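Ultraspiracle (Drosophila melanogaster, PDB 1HG4) is a nuclear hormone receptor and transcription factor whose ligand-binding domain holds a phospholipid and is locked in an inactive conformation. Local coordinates at residues A29-R34 with V55-L60; I15-R20 with V64-M69; I83-A88 with I184-P189. All coordinates share one frame; numbering follows the deposited sequence.

Overall arrangement
From the N terminus, interaction 2 opens first, on helix 11-24, and closes when residues 64-69 return to it. Interaction 1 is nested within that loop: residues 29-34, in the irregular connection after helix 11-24, lie against residues 55-60. Helix 46-68 therefore serves both, near its middle and at its end, with the two contact centres about 17 Å apart. Interaction 3 follows in series, joining helix 78-100 to the end of helix 175-186 and closing a loop of 95 residues. Interactions 2 and 3 touch, chiefly where Ala67 packs on Leu85, so helix 46-68 touches both helix 11-24 and, through Ala67, helix 78-100.

Interaction 1 of 3, residues A29-R34 with V55-L60; sequences ALTFLR and VVNKQL
Leu30 and Asn57 tie the irregular strip 29-34 to helix 46-68 through their backbones, Leu30 N giving a hydrogen bond to Asn57 O at 2.8 Å. The side-chain amide of Asn57 then pairs with the backbone of Phe32 and Leu33. Its CG lies opposite the carbonyl carbon and beside the backbone N (chi1 -70°), which carries the amide out to the loop. OD1 accepts from Leu33 N in the carbonyl plane, on a lone pair, with an N-H...O angle of 169°. A second donor, Phe32 N, reaches it from above that plane. ND2 returns an almost straight bond to Leu33 O, 2.8 Å long and within the amide plane, so the rotation of the amide is fixed. In the inverse gamma turn centred on Thr31, Phe32 N also bonds weakly to Leu30 O, so its N-H is shared between that oxygen and OD1. Leu33 CD2 rests on Val56 CG1 at 3.7 Å, and Leu60 CD1 meets Phe32 CB at 3.8 Å. The connection thus lies beside the lipid pocket, where Val56 touches the phospholipid. Its Leu30 and Phe32 pack on helix 258-266, the last helix modelled, whose placement probably sets receptor activity.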
loop_
_atom_site.group_PDB
_atom_site.type_symbol
_atom_site.label_atom_id
_atom_site.label_comp_id
_atom_site.label_asym_id
_atom_site.label_seq_id
_atom_site.Cartn_x
_atom_site.Cartn_y
_atom_site.Cartn_z
ATOM N N ALA A 29 -10.009 -16.673 -30.580
ATOM C CA ALA A 29 -8.614 -16.294 -30.470
ATOM C C ALA A 29 -8.383 -14.811 -30.637
ATOM O O ALA A 29 -9.131 -14.121 -31.326
ATOM C CB ALA A 29 -7.794 -17.051 -31.519
ATOM N N LEU A 30 -7.331 -14.332 -29.984
ATOM C CA LEU A 30 -6.909 -12.935 -30.061
ATOM C C LEU A 30 -5.786 -13.016 -31.104
ATOM O O LEU A 30 -4.695 -13.532 -30.827
ATOM C CB LEU A 30 -6.364 -12.477 -28.695
ATOM C CG LEU A 30 -5.830 -11.072 -28.433
ATOM C CD1 LEU A 30 -5.566 -10.345 -29.731
ATOM C CD2 LEU A 30 -6.825 -10.307 -27.593
ATOM N N THR A 31 -6.054 -12.530 -32.310
ATOM C CA THR A 31 -5.061 -12.608 -33.376
ATOM C C THR A 31 -3.969 -11.531 -33.299
ATOM O O THR A 31 -4.057 -10.491 -33.951
ATOM C CB THR A 31 -5.743 -12.538 -34.758
ATOM O OG1 THR A 31 -6.396 -11.272 -34.896
ATOM C CG2 THR A 31 -6.789 -13.632 -34.895
ATOM N N PHE A 32 -2.940 -11.786 -32.495
ATOM C CA PHE A 32 -1.832 -10.861 -32.368
ATOM C C PHE A 32 -0.662 -11.345 -33.245
ATOM O O PHE A 32 0.028 -10.548 -33.888
ATOM C CB PHE A 32 -1.377 -10.768 -30.908
ATOM C CG PHE A 32 -0.260 -9.780 -30.689
ATOM C CD1 PHE A 32 -0.355 -8.490 -31.181
ATOM C CD2 PHE A 32 0.879 -10.144 -29.997
ATOM C CE1 PHE A 32 0.680 -7.575 -30.988
ATOM C CE2 PHE A 32 1.920 -9.239 -29.799
ATOM C CZ PHE A 32 1.822 -7.954 -30.294
ATOM N N LEU A 33 -0.436 -12.654 -33.252
ATOM C CA LEU A 33 0.634 -13.222 -34.049
ATOM C C LEU A 33 0.076 -13.676 -35.381
ATOM O O LEU A 33 -1.088 -14.062 -35.485
ATOM C CB LEU A 33 1.270 -14.419 -33.336
ATOM C CG LEU A 33 2.233 -14.169 -32.173
ATOM C CD1 LEU A 33 1.581 -13.320 -31.135
ATOM C CD2 LEU A 33 2.653 -15.490 -31.575
ATOM N N ARG A 34 0.921 -13.617 -36.401
ATOM C CA ARG A 34 0.565 -14.037 -37.744
ATOM C C ARG A 34 1.716 -13.697 -38.673
ATOM O O ARG A 34 2.464 -12.738 -38.443
ATOM C CB ARG A 34 -0.716 -13.348 -38.225
ATOM C CG ARG A 34 -0.675 -11.856 -38.123
ATOM C CD ARG A 34 -1.563 -11.230 -39.168
ATOM N NE ARG A 34 -1.529 -9.773 -39.058
ATOM C CZ ARG A 34 -2.363 -9.056 -38.310
ATOM N NH1 ARG A 34 -3.315 -9.663 -37.603
ATOM N NH2 ARG A 34 -2.233 -7.733 -38.269
ATOM N N VAL A 55 -2.067 -21.256 -32.289
ATOM C CA VAL A 55 -2.042 -21.802 -30.935
ATOM C C VAL A 55 -1.907 -20.673 -29.905
ATOM O O VAL A 55 -2.702 -20.570 -28.969
ATOM C CB VAL A 55 -0.866 -22.784 -30.749
ATOM C CG1 VAL A 55 -0.622 -23.038 -29.265
ATOM C CG2 VAL A 55 -1.172 -24.104 -31.452
ATOM N N VAL A 56 -0.905 -19.818 -30.091
ATOM C CA VAL A 56 -0.686 -18.713 -29.180
ATOM C C VAL A 56 -1.866 -17.745 -29.155
ATOM O O VAL A 56 -2.246 -17.281 -28.085
ATOM C CB VAL A 56 0.601 -17.951 -29.551
ATOM C CG1 VAL A 56 0.828 -16.799 -28.600
ATOM C CG2 VAL A 56 1.782 -18.894 -29.493
ATOM N N ASN A 57 -2.456 -17.448 -30.317
ATOM C CA ASN A 57 -3.587 -16.521 -30.355
ATOM C C ASN A 57 -4.792 -17.044 -29.567
ATOM O O ASN A 57 -5.578 -16.258 -29.038
ATOM C CB ASN A 57 -4.005 -16.205 -31.805
ATOM C CG ASN A 57 -2.971 -15.347 -32.555
ATOM O OD1 ASN A 57 -2.281 -14.526 -31.969
ATOM N ND2 ASN A 57 -2.885 -15.540 -33.869
ATOM N N LYS A 58 -4.934 -18.367 -29.490
ATOM C CA LYS A 58 -6.032 -18.963 -28.733
ATOM C C LYS A 58 -5.728 -18.893 -27.231
ATOM O O LYS A 58 -6.614 -18.655 -26.412
ATOM C CB LYS A 58 -6.262 -20.419 -29.151
ATOM C CG LYS A 58 -6.815 -20.568 -30.556
ATOM C CD LYS A 58 -7.177 -22.016 -30.898
ATOM C CE LYS A 58 -7.700 -22.104 -32.337
ATOM N NZ LYS A 58 -8.160 -23.476 -32.739
ATOM N N GLN A 59 -4.466 -19.093 -26.873
ATOM C CA GLN A 59 -4.078 -19.024 -25.475
ATOM C C GLN A 59 -4.181 -17.590 -24.978
ATOM O O GLN A 59 -4.447 -17.356 -23.796
ATOM C CB GLN A 59 -2.656 -19.564 -25.288
ATOM C CG GLN A 59 -2.549 -21.056 -25.598
ATOM C CD GLN A 59 -1.193 -21.635 -25.268
ATOM O OE1 GLN A 59 -0.265 -20.913 -24.883
ATOM N NE2 GLN A 59 -1.065 -22.948 -25.418
ATOM N N LEU A 60 -3.985 -16.632 -25.887
ATOM C CA LEU A 60 -4.083 -15.222 -25.536
ATOM C C LEU A 60 -5.533 -14.879 -25.209
ATOM O O LEU A 60 -5.814 -14.197 -24.219
ATOM C CB LEU A 60 -3.593 -14.339 -26.681
ATOM C CG LEU A 60 -2.120 -13.937 -26.680
ATOM C CD1 LEU A 60 -1.816 -13.146 -27.950
ATOM C CD2 LEU A 60 -1.812 -13.093 -25.439
#

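Interaction 2 of 3, residues I15-R20 with V64-M69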
loop_
_atom_site.group_PDB
_atom_site.type_symbol
_atom_site.label_atom_id
_atom_site.label_comp_id
_atom_site.label_asym_id
_atom_site.label_seq_id
_atom_site.Cartn_x
_atom_site.Cartn_y
_atom_site.Cartn_z
ATOM N N ILE A 15 -7.733 -21.368 -9.268
ATOM C CA ILE A 15 -7.671 -22.567 -10.083
ATOM C C ILE A 15 -8.878 -22.602 -11.010
ATOM O O ILE A 15 -8.756 -22.882 -12.200
ATOM C CB ILE A 15 -7.650 -23.850 -9.198
ATOM C CG1 ILE A 15 -6.214 -24.161 -8.769
ATOM C CG2 ILE A 15 -8.214 -25.049 -9.966
ATOM C CD1 ILE A 15 -5.310 -24.555 -9.927
ATOM N N GLU A 16 -10.041 -22.300 -10.458
ATOM C CA GLU A 16 -11.265 -22.312 -11.237
ATOM C C GLU A 16 -11.200 -21.380 -12.444
ATOM O O GLU A 16 -11.709 -21.701 -13.515
ATOM C CB GLU A 16 -12.452 -21.934 -10.354
ATOM C CG GLU A 16 -13.783 -22.370 -10.943
ATOM C CD GLU A 16 -14.929 -22.222 -9.971
ATOM O OE1 GLU A 16 -15.347 -21.070 -9.718
ATOM O OE2 GLU A 16 -15.404 -23.263 -9.460
ATOM N N ALA A 17 -10.580 -20.220 -12.266
ATOM C CA ALA A 17 -10.450 -19.261 -13.347
ATOM C C ALA A 17 -9.620 -19.843 -14.496
ATOM O O ALA A 17 -10.013 -19.770 -15.659
ATOM C CB ALA A 17 -9.795 -17.984 -12.832
ATOM N N GLU A 18 -8.470 -20.420 -14.164
ATOM C CA GLU A 18 -7.594 -20.998 -15.166
ATOM C C GLU A 18 -8.304 -22.090 -15.935
ATOM O O GLU A 18 -8.377 -22.052 -17.162
ATOM C CB GLU A 18 -6.355 -21.601 -14.515
ATOM C CG GLU A 18 -5.362 -20.598 -13.970
ATOM C CD GLU A 18 -4.226 -21.280 -13.226
ATOM O OE1 GLU A 18 -3.607 -22.204 -13.793
ATOM O OE2 GLU A 18 -3.951 -20.893 -12.075
ATOM N N GLN A 19 -8.828 -23.063 -15.197
ATOM C CA GLN A 19 -9.515 -24.200 -15.794
ATOM C C GLN A 19 -10.692 -23.831 -16.673
ATOM O O GLN A 19 -10.805 -24.319 -17.787
ATOM C CB GLN A 19 -9.960 -25.164 -14.702
ATOM C CG GLN A 19 -8.816 -25.981 -14.136
ATOM C CD GLN A 19 -9.191 -26.776 -12.902
ATOM O OE1 GLN A 19 -8.471 -27.692 -12.511
ATOM N NE2 GLN A 19 -10.308 -26.421 -12.272
ATOM N N ARG A 20 -11.572 -22.971 -16.184
ATOM C CA ARG A 20 -12.723 -22.576 -16.973
ATOM C C ARG A 20 -12.302 -21.795 -18.218
ATOM O O ARG A 20 -12.861 -21.985 -19.285
ATOM C CB ARG A 20 -13.689 -21.740 -16.128
ATOM C CG ARG A 20 -14.236 -22.473 -14.907
ATOM C CD ARG A 20 -15.361 -21.674 -14.265
ATOM N NE ARG A 20 -16.547 -21.645 -15.109
ATOM C CZ ARG A 20 -17.396 -20.626 -15.172
ATOM N NH1 ARG A 20 -17.195 -19.538 -14.434
ATOM N NH2 ARG A 20 -18.440 -20.690 -15.984
ATOM N N VAL A 64 -7.086 -13.591 -21.449
ATOM C CA VAL A 64 -7.921 -12.428 -21.166
ATOM C C VAL A 64 -9.138 -12.835 -20.333
ATOM O O VAL A 64 -9.471 -12.168 -19.358
ATOM C CB VAL A 64 -8.380 -11.744 -22.484
ATOM C CG1 VAL A 64 -9.414 -10.676 -22.193
ATOM C CG2 VAL A 64 -7.175 -11.139 -23.184
ATOM N N GLU A 65 -9.784 -13.943 -20.701
ATOM C CA GLU A 65 -10.954 -14.408 -19.961
ATOM C C GLU A 65 -10.538 -14.903 -18.589
ATOM O O GLU A 65 -11.303 -14.821 -17.625
ATOM C CB GLU A 65 -11.677 -15.508 -20.728
ATOM C CG GLU A 65 -12.287 -15.031 -22.052
ATOM C CD GLU A 65 -13.113 -13.762 -21.924
ATOM O OE1 GLU A 65 -13.933 -13.647 -20.987
ATOM O OE2 GLU A 65 -12.946 -12.871 -22.772
ATOM N N TYR A 66 -9.317 -15.407 -18.503
ATOM C CA TYR A 66 -8.764 -15.877 -17.231
ATOM C C TYR A 66 -8.663 -14.697 -16.262
ATOM O O TYR A 66 -9.165 -14.775 -15.139
ATOM C CB TYR A 66 -7.381 -16.486 -17.472
ATOM C CG TYR A 66 -6.440 -16.431 -16.297
ATOM C CD1 TYR A 66 -6.650 -17.214 -15.161
ATOM C CD2 TYR A 66 -5.312 -15.606 -16.333
ATOM C CE1 TYR A 66 -5.746 -17.183 -14.084
ATOM C CE2 TYR A 66 -4.408 -15.566 -15.269
ATOM C CZ TYR A 66 -4.624 -16.356 -14.154
ATOM O OH TYR A 66 -3.686 -16.332 -13.149
ATOM N N ALA A 67 -8.021 -13.614 -16.703
ATOM C CA ALA A 67 -7.866 -12.415 -15.879
ATOM C C ALA A 67 -9.232 -11.825 -15.536
ATOM O O ALA A 67 -9.449 -11.310 -14.447
ATOM C CB ALA A 67 -7.024 -11.377 -16.617
ATOM N N ARG A 68 -10.164 -11.923 -16.471
ATOM C CA ARG A 68 -11.491 -11.385 -16.242
ATOM C C ARG A 68 -12.182 -12.030 -15.035
ATOM O O ARG A 68 -12.968 -11.381 -14.343
ATOM C CB ARG A 68 -12.347 -11.570 -17.495
ATOM C CG ARG A 68 -13.815 -11.330 -17.255
ATOM C CD ARG A 68 -14.390 -10.387 -18.262
ATOM N NE ARG A 68 -14.408 -10.919 -19.619
ATOM C CZ ARG A 68 -14.632 -10.155 -20.681
ATOM N NH1 ARG A 68 -14.848 -8.858 -20.511
ATOM N NH2 ARG A 68 -14.623 -10.670 -21.901
ATOM N N MET A 69 -11.883 -13.304 -14.796
ATOM C CA MET A 69 -12.473 -14.047 -13.688
ATOM C C MET A 69 -11.598 -14.054 -12.447
ATOM O O MET A 69 -11.957 -14.666 -11.446
ATOM C CB MET A 69 -12.761 -15.500 -14.098
ATOM C CG MET A 69 -13.910 -15.654 -15.086
ATOM S SD MET A 69 -14.249 -17.372 -15.483
ATOM C CE MET A 69 -12.978 -17.631 -16.787
#
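The ring of Tyr66 is met slantwise by two side chains of helix 11-24, Ala17 and Glu18. Glu18 CG comes closest, 3.4 Å from Tyr66 CE1, and Ala17 CB lies 4.0 Å from Tyr66 CD1. Glu18 extends alongside the ring in the same direction, its carboxylate perpendicular to it. A second flat group, the guanidinium of Arg68, has Glu65 OE1 at its edge and in its plane. Arg68 grips that carboxylate side-on, NE bonding to OE1 while NH2 bonds to OE2 at 2.9 Å, the latter through the syn lone pair. This salt bridge lies within one turn, on the side facing the C-terminal residues, where Gln265 also bonds to Glu65.

Both segments belong to the mainly helical nuclear receptor ligand-binding domain, in which the first helix here packs against the C-terminal part of the long helix 46-68. The CA of Ala17 is only 5.4 Å from the CA of Tyr66, and the short side chain of Ala17 is consistent with this close approach. Met69 continues the same apolar patch with its CB 4.1 Å from Ala17 CB. A bend at chi3 (-83°) turns the Met69 methyl back toward helix 11-24, and CE lies 3.8 Å from Ala17 O. Arg20 crosses the methionine at about a right angle, with NH1 3.8 Å from Met69 SD. The buried carboxylate of Glu18 finds its partners on helix 175-186: salt bridges to Arg175 and Lys182, and a hydrogen bond with Ser179.

Interaction 3 of 3, residues I83-A88 with I184-P189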
loop_
_atom_site.group_PDB
_atom_site.type_symbol
_atom_site.label_atom_id
_atom_site.label_comp_id
_atom_site.label_asym_id
_atom_site.label_seq_id
_atom_site.Cartn_x
_atom_site.Cartn_y
_atom_site.Cartn_z
ATOM N N ILE A 83 -2.830 -2.687 -19.055
ATOM C CA ILE A 83 -1.405 -2.648 -18.748
ATOM C C ILE A 83 -0.917 -3.944 -18.099
ATOM O O ILE A 83 0.165 -4.448 -18.420
ATOM C CB ILE A 83 -1.071 -1.431 -17.840
ATOM C CG1 ILE A 83 -1.275 -0.133 -18.624
ATOM C CG2 ILE A 83 0.379 -1.493 -17.358
ATOM C CD1 ILE A 83 -1.017 1.123 -17.797
ATOM N N LEU A 84 -1.726 -4.492 -17.201
ATOM C CA LEU A 84 -1.371 -5.730 -16.507
ATOM C C LEU A 84 -1.229 -6.873 -17.492
ATOM O O LEU A 84 -0.285 -7.656 -17.398
ATOM C CB LEU A 84 -2.432 -6.079 -15.456
ATOM C CG LEU A 84 -2.518 -5.091 -14.287
ATOM C CD1 LEU A 84 -3.755 -5.352 -13.444
ATOM C CD2 LEU A 84 -1.265 -5.211 -13.451
ATOM N N LEU A 85 -2.170 -6.974 -18.427
ATOM C CA LEU A 85 -2.125 -8.036 -19.418
ATOM C C LEU A 85 -0.930 -7.875 -20.364
ATOM O O LEU A 85 -0.278 -8.852 -20.725
ATOM C CB LEU A 85 -3.428 -8.065 -20.217
ATOM C CG LEU A 85 -4.645 -8.592 -19.454
ATOM C CD1 LEU A 85 -5.912 -8.359 -20.272
ATOM C CD2 LEU A 85 -4.466 -10.065 -19.176
ATOM N N LYS A 86 -0.642 -6.641 -20.755
ATOM C CA LYS A 86 0.467 -6.364 -21.655
ATOM C C LYS A 86 1.805 -6.720 -21.007
ATOM O O LYS A 86 2.754 -7.143 -21.675
ATOM C CB LYS A 86 0.449 -4.879 -22.047
ATOM C CG LYS A 86 1.649 -4.420 -22.840
ATOM C CD LYS A 86 1.661 -5.027 -24.227
ATOM C CE LYS A 86 2.937 -4.652 -24.963
ATOM N NZ LYS A 86 3.176 -3.170 -24.905
ATOM N N ALA A 87 1.886 -6.554 -19.696
ATOM C CA ALA A 87 3.131 -6.845 -18.994
ATOM C C ALA A 87 3.325 -8.310 -18.643
ATOM O O ALA A 87 4.440 -8.782 -18.605
ATOM C CB ALA A 87 3.233 -5.984 -17.722
ATOM N N ALA A 88 2.254 -9.051 -18.407
ATOM C CA ALA A 88 2.411 -10.454 -18.025
ATOM C C ALA A 88 2.124 -11.549 -19.061
ATOM O O ALA A 88 2.513 -12.699 -18.829
ATOM C CB ALA A 88 1.578 -10.734 -16.743
ATOM N N ILE A 184 0.838 -14.234 -8.974
ATOM C CA ILE A 184 1.822 -13.260 -8.487
ATOM C C ILE A 184 2.277 -12.417 -9.683
ATOM O O ILE A 184 2.448 -11.195 -9.570
ATOM C CB ILE A 184 3.056 -13.973 -7.820
ATOM C CG1 ILE A 184 2.641 -14.571 -6.488
ATOM C CG2 ILE A 184 4.224 -13.004 -7.606
ATOM C CD1 ILE A 184 3.538 -15.665 -6.041
ATOM N N ILE A 185 2.445 -13.080 -10.831
ATOM C CA ILE A 185 2.875 -12.424 -12.057
ATOM C C ILE A 185 1.835 -11.435 -12.543
ATOM O O ILE A 185 2.154 -10.274 -12.814
ATOM C CB ILE A 185 3.150 -13.459 -13.174
ATOM C CG1 ILE A 185 4.349 -14.324 -12.788
ATOM C CG2 ILE A 185 3.413 -12.762 -14.493
ATOM C CD1 ILE A 185 4.570 -15.496 -13.712
ATOM N N LEU A 186 0.596 -11.893 -12.665
ATOM C CA LEU A 186 -0.500 -11.033 -13.118
ATOM C C LEU A 186 -0.621 -9.765 -12.276
ATOM O O LEU A 186 -0.617 -8.662 -12.813
ATOM C CB LEU A 186 -1.837 -11.788 -13.066
ATOM C CG LEU A 186 -3.062 -10.996 -13.544
ATOM C CD1 LEU A 186 -2.910 -10.650 -15.025
ATOM C CD2 LEU A 186 -4.325 -11.816 -13.327
ATOM N N TYR A 187 -0.729 -9.934 -10.961
ATOM C CA TYR A 187 -0.874 -8.807 -10.023
ATOM C C TYR A 187 0.443 -8.048 -9.818
ATOM O O TYR A 187 1.032 -8.083 -8.729
ATOM C CB TYR A 187 -1.376 -9.315 -8.661
ATOM C CG TYR A 187 -2.751 -9.955 -8.692
ATOM C CD1 TYR A 187 -3.824 -9.313 -9.295
ATOM C CD2 TYR A 187 -2.983 -11.188 -8.088
ATOM C CE1 TYR A 187 -5.100 -9.883 -9.291
ATOM C CE2 TYR A 187 -4.252 -11.764 -8.081
ATOM C CZ TYR A 187 -5.305 -11.100 -8.686
ATOM O OH TYR A 187 -6.576 -11.637 -8.683
ATOM N N ASN A 188 0.885 -7.342 -10.856
ATOM C CA ASN A 188 2.146 -6.614 -10.805
ATOM C C ASN A 188 1.880 -5.109 -10.681
ATOM O O ASN A 188 1.441 -4.461 -11.628
ATOM C CB ASN A 188 2.956 -6.944 -12.065
ATOM C CG ASN A 188 4.300 -6.238 -12.115
ATOM O OD1 ASN A 188 5.049 -6.393 -13.081
ATOM N ND2 ASN A 188 4.611 -5.462 -11.089
ATOM N N PRO A 189 2.161 -4.535 -9.502
ATOM C CA PRO A 189 1.949 -3.115 -9.225
ATOM C C PRO A 189 3.046 -2.149 -9.652
ATOM O O PRO A 189 2.859 -0.938 -9.584
ATOM C CB PRO A 189 1.767 -3.102 -7.716
ATOM C CG PRO A 189 2.806 -4.110 -7.277
ATOM C CD PRO A 189 2.613 -5.245 -8.282
HETATM O O HOH W 1 0.917 -8.030 -14.844
#
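The central layer of the nuclear receptor helical sandwich is the setting in which Leu84 and Ala88, on helix 78-100, meet Ile185 and Leu186 at the end of helix 175-186. Ala88 sits at the point of nearest backbone approach, its CA 5.7 Å from that of Leu186. Its methyl abuts the branch methyl of Ile185, with CB to CG2 only 3.5 Å. Because Ile185 CG2 stands anti to its own backbone nitrogen, with CG1 turned beside that nitrogen (chi1 -66°), the branch faces Ala88; Ile185 also packs on Leu233 and Leu236 of helix 225-250.

One turn earlier, Leu84 reaches over the end of the other helix. Its CD2 lies 3.3 Å from Asn188 O and 3.6 Å from Leu186 O, a methyl set against two carbonyl oxygens. There the chain leaves the helix through an inverse gamma turn centred on Tyr187, in which Asn188 N bonds to Leu186 O. Leu85 adds a looser contact with Leu186, and its other neighbours include Phe262 and Leu266.

No hydrogen bond passes directly between the segments. A water lies 2.8 Å from Leu84 O and 2.6 Å from Leu186 O, placed to donate to each, though its two protons are probably shared among more acceptors. The polar link between the segments therefore runs through a water, within a largely buried junction where methyl groups and main-chain carbonyls meet.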